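Local coordinates for small ribosomal subunit protein bS6 (Aquifex aeolicus, PDB 2J5A) that probably binds 16S ribosomal RNA together with protein bS18, as a structural constituent of the small ribosomal subunit, at residues A15-L20 against D91-L96; E23-K28 against N63-L68. One frame throughout, in Å; residues are numbered along the deposited sequence.

Interaction 1 of 2, residues A15-L20 against D91-L96; sequences AVKPTL and DVIRWL. With NA (sodium ion), chain B.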
ATOM      1  N   ALA A  15      -4.628   4.856  -1.898  1.00 31.82           N
ATOM      2  CA  ALA A  15      -6.023   5.218  -2.135  1.00 32.24           C
ATOM      3  C   ALA A  15      -6.362   4.956  -3.588  1.00 32.62           C
ATOM      4  O   ALA A  15      -5.677   5.445  -4.483  1.00 32.16           O
ATOM      5  CB  ALA A  15      -6.263   6.688  -1.809  1.00 32.08           C
ATOM      6  N   VAL A  16      -7.412   4.167  -3.810  1.00 33.59           N
ATOM      7  CA  VAL A  16      -7.851   3.762  -5.158  1.00 34.17           C
ATOM      8  C   VAL A  16      -9.028   4.636  -5.602  1.00 35.67           C
ATOM      9  O   VAL A  16      -9.907   4.945  -4.794  1.00 34.27           O
ATOM     10  CB  VAL A  16      -8.275   2.291  -5.155  1.00 33.74           C
ATOM     11  CG1 VAL A  16      -8.871   1.893  -6.482  1.00 32.19           C
ATOM     12  CG2 VAL A  16      -7.097   1.412  -4.775  1.00 33.08           C
ATOM     13  N   LYS A  17      -9.056   5.030  -6.880  1.00 37.79           N
ATOM     14  CA  LYS A  17     -10.096   5.965  -7.335  1.00 39.92           C
ATOM     15  C   LYS A  17     -11.475   5.310  -7.178  1.00 40.54           C
ATOM     16  O   LYS A  17     -11.595   4.080  -7.284  1.00 40.10           O
ATOM     17  CB  LYS A  17      -9.844   6.544  -8.750  1.00 40.31           C
ATOM     18  CG  LYS A  17      -9.811   5.554  -9.887  1.00 42.94           C
ATOM     19  CD  LYS A  17      -9.782   6.252 -11.279  1.00 45.67           C
ATOM     20  CE  LYS A  17      -8.571   7.175 -11.490  1.00 46.90           C
ATOM     21  NZ  LYS A  17      -7.959   7.057 -12.891  1.00 47.85           N
ATOM     22  N   PRO A  18     -12.488   6.111  -6.813  1.00 41.65           N
ATOM     23  CA  PRO A  18     -13.790   5.557  -6.404  1.00 43.07           C
ATOM     24  C   PRO A  18     -14.700   5.025  -7.524  1.00 43.72           C
ATOM     25  O   PRO A  18     -15.779   4.564  -7.218  1.00 44.76           O
ATOM     26  CB  PRO A  18     -14.468   6.738  -5.685  1.00 42.89           C
ATOM     27  CG  PRO A  18     -13.880   7.945  -6.307  1.00 42.63           C
ATOM     28  CD  PRO A  18     -12.467   7.580  -6.730  1.00 42.23           C
ATOM     29  N   THR A  19     -14.270   5.090  -8.781  1.00 44.68           N
ATOM     30  CA  THR A  19     -15.057   4.630  -9.933  1.00 45.58           C
ATOM     31  C   THR A  19     -14.806   3.160 -10.295  1.00 46.17           C
ATOM     32  O   THR A  19     -15.439   2.637 -11.214  1.00 47.00           O
ATOM     33  CB  THR A  19     -14.720   5.455 -11.187  1.00 45.97           C
ATOM     34  OG1 THR A  19     -13.356   5.202 -11.576  1.00 47.33           O
ATOM     35  CG2 THR A  19     -14.917   6.952 -10.940  1.00 45.22           C
ATOM     36  N   LEU A  20     -13.855   2.512  -9.620  1.00 45.79           N
ATOM     37  CA  LEU A  20     -13.666   1.077  -9.755  1.00 45.93           C
ATOM     38  C   LEU A  20     -14.728   0.369  -8.925  1.00 46.07           C
ATOM     39  O   LEU A  20     -15.119   0.861  -7.884  1.00 46.53           O
ATOM     40  CB  LEU A  20     -12.271   0.644  -9.247  1.00 45.95           C
ATOM     41  CG  LEU A  20     -11.048   0.730 -10.173  1.00 45.68           C
ATOM     42  CD1 LEU A  20     -10.887   2.089 -10.809  1.00 45.28           C
ATOM     43  CD2 LEU A  20      -9.803   0.375  -9.390  1.00 46.54           C
ATOM     44  N   ASP A  91      -5.112   4.102 -11.558  1.00 39.68           N
ATOM     45  CA  ASP A  91      -6.188   3.805 -10.629  1.00 39.80           C
ATOM     46  C   ASP A  91      -5.854   4.184  -9.177  1.00 39.22           C
ATOM     47  O   ASP A  91      -6.753   4.344  -8.375  1.00 40.15           O
ATOM     48  CB  ASP A  91      -6.524   2.319 -10.675  1.00 39.91           C
ATOM     49  CG  ASP A  91      -6.976   1.842 -12.053  1.00 41.94           C
ATOM     50  OD1 ASP A  91      -7.591   2.636 -12.823  1.00 40.64           O
ATOM     51  OD2 ASP A  91      -6.735   0.634 -12.337  1.00 44.86           O
ATOM     52  N   VAL A  92      -4.570   4.316  -8.844  1.00 38.35           N
ATOM     53  CA  VAL A  92      -4.135   4.618  -7.485  1.00 36.97           C
ATOM     54  C   VAL A  92      -3.831   6.084  -7.384  1.00 36.61           C
ATOM     55  O   VAL A  92      -2.898   6.569  -8.007  1.00 37.64           O
ATOM     56  CB  VAL A  92      -2.906   3.777  -7.111  1.00 37.33           C
ATOM     57  CG1 VAL A  92      -2.268   4.262  -5.778  1.00 35.37           C
ATOM     58  CG2 VAL A  92      -3.286   2.298  -7.081  1.00 34.94           C
ATOM     59  N   ILE A  93      -4.622   6.817  -6.620  1.00 35.98           N
ATOM     60  CA  ILE A  93      -4.574   8.268  -6.701  1.00 35.64           C
ATOM     61  C   ILE A  93      -3.827   8.846  -5.525  1.00 35.91           C
ATOM     62  O   ILE A  93      -3.647  10.048  -5.421  1.00 35.57           O
ATOM     63  CB  ILE A  93      -6.013   8.901  -6.874  1.00 35.94           C
ATOM     64  CG1 ILE A  93      -6.947   8.569  -5.689  1.00 36.45           C
ATOM     65  CG2 ILE A  93      -6.631   8.432  -8.203  1.00 34.82           C
ATOM     66  CD1 ILE A  93      -8.331   9.255  -5.765  1.00 36.23           C
ATOM     67  N   ARG A  94      -3.398   7.971  -4.630  1.00 36.62           N
ATOM     68  CA  ARG A  94      -2.631   8.370  -3.481  1.00 37.57           C
ATOM     69  C   ARG A  94      -1.863   7.162  -2.922  1.00 37.73           C
ATOM     70  O   ARG A  94      -2.388   6.052  -2.859  1.00 36.77           O
ATOM     71  CB  ARG A  94      -3.551   8.980  -2.430  1.00 37.95           C
ATOM     72  CG  ARG A  94      -2.794   9.860  -1.508  1.00 40.61           C
ATOM     73  CD  ARG A  94      -3.637  10.381  -0.410  1.00 42.05           C
ATOM     74  NE  ARG A  94      -2.795  11.087   0.535  1.00 41.98           N
ATOM     75  CZ  ARG A  94      -3.143  11.384   1.785  1.00 42.21           C
ATOM     76  NH1 ARG A  94      -4.329  11.041   2.270  1.00 41.01           N
ATOM     77  NH2 ARG A  94      -2.287  12.028   2.558  1.00 43.33           N
ATOM     78  N   TRP A  95      -0.605   7.387  -2.558  1.00 38.43           N
ATOM     79  CA  TRP A  95       0.273   6.322  -2.075  1.00 38.74           C
ATOM     80  C   TRP A  95       1.218   6.901  -1.022  1.00 39.53           C
ATOM     81  O   TRP A  95       1.641   8.048  -1.131  1.00 40.14           O
ATOM     82  CB  TRP A  95       1.015   5.635  -3.244  1.00 38.31           C
ATOM     83  CG  TRP A  95       1.817   6.547  -4.085  1.00 37.88           C
ATOM     84  CD1 TRP A  95       3.160   6.733  -4.024  1.00 37.85           C
ATOM     85  CD2 TRP A  95       1.330   7.440  -5.100  1.00 37.30           C
ATOM     86  NE1 TRP A  95       3.548   7.678  -4.942  1.00 38.43           N
ATOM     87  CE2 TRP A  95       2.443   8.129  -5.614  1.00 36.47           C
ATOM     88  CE3 TRP A  95       0.064   7.714  -5.630  1.00 38.40           C
ATOM     89  CZ2 TRP A  95       2.333   9.083  -6.612  1.00 37.77           C
ATOM     90  CZ3 TRP A  95      -0.049   8.670  -6.651  1.00 38.77           C
ATOM     91  CH2 TRP A  95       1.078   9.337  -7.129  1.00 38.04           C
ATOM     92  N   LEU A  96       1.485   6.133   0.025  1.00 40.38           N
ATOM     93  CA  LEU A  96       2.327   6.576   1.133  1.00 41.51           C
ATOM     94  C   LEU A  96       3.118   5.380   1.664  1.00 43.25           C
ATOM     95  O   LEU A  96       2.548   4.337   1.975  1.00 43.02           O
ATOM     96  CB  LEU A  96       1.495   7.132   2.272  1.00 40.92           C
ATOM     97  CG  LEU A  96       0.405   8.155   1.955  1.00 41.67           C
ATOM     98  CD1 LEU A  96      -0.551   8.208   3.124  1.00 41.57           C
ATOM     99  CD2 LEU A  96       0.990   9.549   1.641  1.00 41.84           C
TER
HETATM  100 NA    NA B1109      -1.042   6.380  -9.378  1.00 34.25          NA
HETATM  101  O   HOH W   1      -1.471   8.237 -10.327  1.00 37.81           O
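Ala15 and Arg94 pair across two antiparallel strands, beside a classic beta bulge in which Ile93 and Arg94 both face Ala15. Backbone bonds make this the tight end. Ala15 N donates to Arg94 O at 2.7 Å; Ala15 O accepts from Ile93 N at 2.7 Å and weakly from Arg94 N. A bare methyl suits the position, since Ala15 CB lies only 3.6 Å from Arg94 CB. Two residues on, past the bulge, Lys17 N donates to Asp91 O at 2.8 Å.

Beyond the strand the packing is looser and partly exposed. Lys17 CB lies 3.8 Å from Ile93 CG2. Bends at chi3 (60°) and chi4 turn the lysine chain so that NZ meets Glu90 O, staying 4.4 Å from Asp91 OD1, beyond a salt bridge. Leu20 crosses Asp91 at about a right angle, CD1 3.9 Å from Asp91 OD1 and CD2 against Asp91 CB. An alanine in place of Leu20 would probably open a gap there, leaving Asp91 without its apolar neighbour.

Val92, in a non-hydrogen-bonded pair with Val16, binds a sodium ion through its carbonyl, with those of Leu86, Lys87 and Asp89 and a water. The edge strand thus spends backbone polarity on both sheet and cation.

Interaction 2 of 2, residues E23-K28 against N63-L68; sequences EEMKKK and NARYFL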
ATOM      1  N   GLU A  23     -15.189  -5.161  -6.751  1.00 46.98           N
ATOM      2  CA  GLU A  23     -14.427  -6.322  -7.213  1.00 47.13           C
ATOM      3  C   GLU A  23     -13.056  -5.877  -7.761  1.00 46.18           C
ATOM      4  O   GLU A  23     -12.046  -6.538  -7.525  1.00 45.57           O
ATOM      5  CB  GLU A  23     -15.212  -7.104  -8.297  1.00 47.92           C
ATOM      6  CG  GLU A  23     -16.617  -7.649  -7.872  1.00 50.04           C
ATOM      7  CD  GLU A  23     -17.824  -6.805  -8.384  1.00 54.38           C
ATOM      8  OE1 GLU A  23     -18.160  -5.741  -7.813  1.00 56.08           O
ATOM      9  OE2 GLU A  23     -18.481  -7.231  -9.356  1.00 58.21           O
ATOM     10  N   GLU A  24     -13.040  -4.756  -8.480  1.00 45.15           N
ATOM     11  CA  GLU A  24     -11.803  -4.180  -8.998  1.00 45.08           C
ATOM     12  C   GLU A  24     -10.863  -3.675  -7.876  1.00 44.63           C
ATOM     13  O   GLU A  24      -9.653  -3.880  -7.941  1.00 44.00           O
ATOM     14  CB  GLU A  24     -12.118  -3.044  -9.979  1.00 45.07           C
ATOM     15  CG  GLU A  24     -12.689  -3.558 -11.312  1.00 46.61           C
ATOM     16  CD  GLU A  24     -13.204  -2.465 -12.221  1.00 47.57           C
ATOM     17  OE1 GLU A  24     -13.892  -1.538 -11.763  1.00 48.41           O
ATOM     18  OE2 GLU A  24     -12.936  -2.535 -13.429  1.00 52.46           O
ATOM     19  N   MET A  25     -11.438  -3.029  -6.860  1.00 43.96           N
ATOM     20  CA  MET A  25     -10.682  -2.535  -5.720  1.00 43.57           C
ATOM     21  C   MET A  25      -9.992  -3.672  -4.984  1.00 43.70           C
ATOM     22  O   MET A  25      -8.801  -3.598  -4.712  1.00 42.79           O
ATOM     23  CB  MET A  25     -11.581  -1.749  -4.766  1.00 43.18           C
ATOM     24  CG  MET A  25     -11.952  -0.375  -5.294  1.00 42.23           C
ATOM     25  SD  MET A  25     -13.355   0.359  -4.435  1.00 41.26           S
ATOM     26  CE  MET A  25     -13.508   1.918  -5.287  1.00 33.89           C
ATOM     27  N   LYS A  26     -10.733  -4.733  -4.682  1.00 44.32           N
ATOM     28  CA  LYS A  26     -10.146  -5.879  -3.988  1.00 44.88           C
ATOM     29  C   LYS A  26      -9.052  -6.544  -4.825  1.00 44.39           C
ATOM     30  O   LYS A  26      -8.036  -6.945  -4.294  1.00 44.33           O
ATOM     31  CB  LYS A  26     -11.225  -6.895  -3.603  1.00 45.84           C
ATOM     32  CG  LYS A  26     -12.123  -6.472  -2.437  1.00 48.10           C
ATOM     33  CD  LYS A  26     -11.369  -6.582  -1.118  1.00 51.36           C
ATOM     34  CE  LYS A  26     -12.291  -6.962   0.034  1.00 53.23           C
ATOM     35  NZ  LYS A  26     -11.581  -6.828   1.344  1.00 54.43           N
ATOM     36  N   LYS A  27      -9.264  -6.641  -6.130  1.00 44.16           N
ATOM     37  CA  LYS A  27      -8.266  -7.172  -7.065  1.00 44.28           C
ATOM     38  C   LYS A  27      -6.985  -6.319  -7.066  1.00 43.15           C
ATOM     39  O   LYS A  27      -5.884  -6.851  -6.969  1.00 42.48           O
ATOM     40  CB  LYS A  27      -8.874  -7.242  -8.476  1.00 44.73           C
ATOM     41  CG  LYS A  27      -7.969  -7.845  -9.565  1.00 48.04           C
ATOM     42  CD  LYS A  27      -7.922  -9.359  -9.526  1.00 51.78           C
ATOM     43  CE  LYS A  27      -6.717  -9.915 -10.332  1.00 54.50           C
ATOM     44  NZ  LYS A  27      -6.941 -11.344 -10.802  1.00 55.62           N
ATOM     45  N   LYS A  28      -7.147  -5.003  -7.182  1.00 42.34           N
ATOM     46  CA  LYS A  28      -6.047  -4.055  -7.011  1.00 42.44           C
ATOM     47  C   LYS A  28      -5.211  -4.316  -5.746  1.00 41.55           C
ATOM     48  O   LYS A  28      -3.996  -4.387  -5.809  1.00 40.79           O
ATOM     49  CB  LYS A  28      -6.575  -2.630  -6.969  1.00 42.67           C
ATOM     50  CG  LYS A  28      -5.481  -1.574  -7.007  1.00 44.95           C
ATOM     51  CD  LYS A  28      -5.437  -0.811  -8.312  1.00 48.29           C
ATOM     52  CE  LYS A  28      -4.656  -1.536  -9.393  1.00 50.07           C
ATOM     53  NZ  LYS A  28      -4.639  -0.680 -10.639  1.00 50.12           N
ATOM     54  N   ASN A  63     -13.795  11.213  -2.746  1.00 47.07           N
ATOM     55  CA  ASN A  63     -13.736  10.001  -1.930  1.00 45.38           C
ATOM     56  C   ASN A  63     -12.703   9.060  -2.551  1.00 42.85           C
ATOM     57  O   ASN A  63     -12.308   9.247  -3.703  1.00 42.33           O
ATOM     58  CB  ASN A  63     -15.108   9.302  -1.895  1.00 45.63           C
ATOM     59  CG  ASN A  63     -16.205  10.169  -1.291  1.00 49.03           C
ATOM     60  OD1 ASN A  63     -16.349  10.270  -0.048  1.00 51.80           O
ATOM     61  ND2 ASN A  63     -16.987  10.812  -2.159  1.00 52.10           N
ATOM     62  N   ALA A  64     -12.280   8.048  -1.804  1.00 40.37           N
ATOM     63  CA  ALA A  64     -11.368   7.029  -2.341  1.00 38.59           C
ATOM     64  C   ALA A  64     -11.356   5.778  -1.479  1.00 36.70           C
ATOM     65  O   ALA A  64     -11.711   5.831  -0.316  1.00 36.07           O
ATOM     66  CB  ALA A  64      -9.949   7.602  -2.467  1.00 38.47           C
ATOM     67  N   ARG A  65     -10.930   4.659  -2.055  1.00 34.80           N
ATOM     68  CA  ARG A  65     -10.815   3.406  -1.321  1.00 33.70           C
ATOM     69  C   ARG A  65      -9.390   3.212  -0.746  1.00 33.08           C
ATOM     70  O   ARG A  65      -8.412   3.108  -1.503  1.00 32.62           O
ATOM     71  CB  ARG A  65     -11.178   2.229  -2.231  1.00 33.48           C
ATOM     72  CG  ARG A  65     -11.032   0.872  -1.558  1.00 32.80           C
ATOM     73  CD  ARG A  65     -11.883   0.756  -0.299  1.00 32.83           C
ATOM     74  NE  ARG A  65     -12.096  -0.646   0.023  1.00 32.75           N
ATOM     75  CZ  ARG A  65     -13.026  -1.416  -0.547  1.00 31.75           C
ATOM     76  NH1 ARG A  65     -13.855  -0.927  -1.457  1.00 30.17           N
ATOM     77  NH2 ARG A  65     -13.127  -2.682  -0.187  1.00 31.75           N
ATOM     78  N   TYR A  66      -9.302   3.126   0.584  1.00 31.91           N
ATOM     79  CA  TYR A  66      -8.038   3.039   1.288  1.00 31.07           C
ATOM     80  C   TYR A  66      -7.733   1.640   1.731  1.00 30.63           C
ATOM     81  O   TYR A  66      -8.554   1.004   2.385  1.00 29.93           O
ATOM     82  CB  TYR A  66      -8.033   3.945   2.527  1.00 31.69           C
ATOM     83  CG  TYR A  66      -7.698   5.398   2.252  1.00 31.06           C
ATOM     84  CD1 TYR A  66      -8.692   6.303   1.938  1.00 34.08           C
ATOM     85  CD2 TYR A  66      -6.406   5.859   2.330  1.00 31.25           C
ATOM     86  CE1 TYR A  66      -8.411   7.638   1.690  1.00 32.23           C
ATOM     87  CE2 TYR A  66      -6.108   7.193   2.095  1.00 33.95           C
ATOM     88  CZ  TYR A  66      -7.127   8.074   1.778  1.00 33.28           C
ATOM     89  OH  TYR A  66      -6.862   9.392   1.545  1.00 35.13           O
ATOM     90  N   PHE A  67      -6.528   1.182   1.382  1.00 30.30           N
ATOM     91  CA  PHE A  67      -5.958  -0.055   1.882  1.00 30.13           C
ATOM     92  C   PHE A  67      -4.624   0.237   2.590  1.00 30.10           C
ATOM     93  O   PHE A  67      -3.948   1.208   2.280  1.00 29.81           O
ATOM     94  CB  PHE A  67      -5.701  -1.065   0.750  1.00 29.73           C
ATOM     95  CG  PHE A  67      -6.938  -1.520   0.016  1.00 31.47           C
ATOM     96  CD1 PHE A  67      -7.770  -2.486   0.563  1.00 31.24           C
ATOM     97  CD2 PHE A  67      -7.239  -1.027  -1.246  1.00 31.60           C
ATOM     98  CE1 PHE A  67      -8.873  -2.912  -0.094  1.00 30.75           C
ATOM     99  CE2 PHE A  67      -8.362  -1.471  -1.922  1.00 31.84           C
ATOM    100  CZ  PHE A  67      -9.191  -2.406  -1.333  1.00 31.58           C
ATOM    101  N   LEU A  68      -4.240  -0.658   3.499  1.00 30.60           N
ATOM    102  CA  LEU A  68      -2.985  -0.574   4.249  1.00 31.10           C
ATOM    103  C   LEU A  68      -2.371  -1.953   4.310  1.00 31.48           C
ATOM    104  O   LEU A  68      -3.072  -2.924   4.613  1.00 30.49           O
ATOM    105  CB  LEU A  68      -3.243  -0.075   5.688  1.00 31.00           C
ATOM    106  CG  LEU A  68      -2.055   0.136   6.643  1.00 30.80           C
ATOM    107  CD1 LEU A  68      -2.436   1.166   7.689  1.00 31.25           C
ATOM    108  CD2 LEU A  68      -1.548  -1.167   7.301  1.00 28.30           C
TER
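The Arg65 guanidinium carries Met25 CB over one face, 4.1 Å from Arg65 NH1, while Lys26 CE comes to it obliquely. The second flat group, the Phe67 ring, meets the helix backbone at a slant: Met25 O lies 3.5 Å from Phe67 CE2, and Lys26 N approaches Phe67 CZ. The same ring stacks with that of Phe29, a turn farther along helix 22-38.

Met25 is the helix residue that bears most of the contact. Its CG stands anti to the carbonyl carbon (chi1 -74°) and the chain then runs extended, which carries SD across the aliphatic part of Arg65, 3.6 Å from Arg65 CB, the two chains crossing obliquely. The sulfur also comes to 3.3 Å from Arg65 NH1. An unbranched thioether is long and supple enough to fill, together with the arginine stem, the space between helix and strand, whose segment axes pass 10.1 Å apart at 31°. Arg65 answers with CG anti to its own backbone N and a bend at chi2 (58°), which lets its apolar CB and CG pack on the methionine while the charged end moves on. Farther along the strand, Phe67 brings CZ to 4.2 Å from Met25 CB, a wide apolar surface fitting a buried place.

The charged ends find partners beyond the two segments. Arg65 NH1 forms a salt bridge with Glu22, and NH2 with Asp48, which also receives Lys26 NZ; the carboxylate probably offsets the nearness of the two cations.

This packing places the first helix of the ferredoxin-like fold on its sheet. The segments meet mainly by van der Waals packing, with no direct hydrogen bond between them, and the arginine serves twice: its stem belongs to the apolar layer, and its guanidinium ties helix and strands through neighbouring acids.

Both interactions reach one four-stranded sheet, and strands 8-16 and 63-73 are neighbours in it, Val16 N lying 2.7 Å from Arg65 O in a probable hydrogen bond. Interaction 1 joins strand to strand at the sheet's edge and is only partly buried; interaction 2 lays a helix on the sheet and is largely core. Their chemistry follows: backbone bonds and a metal site in the first, thioether, aromatic and arginine-stem packing in the second. Residues 17-20 lead from strand 8-16 toward helix 22-38, and the salt bridge of Lys28 NZ to Asp91 OD2 fastens that helix to the residue just before the edge strand. Along the chain, interaction 2 is nested inside the loop closed by interaction 1.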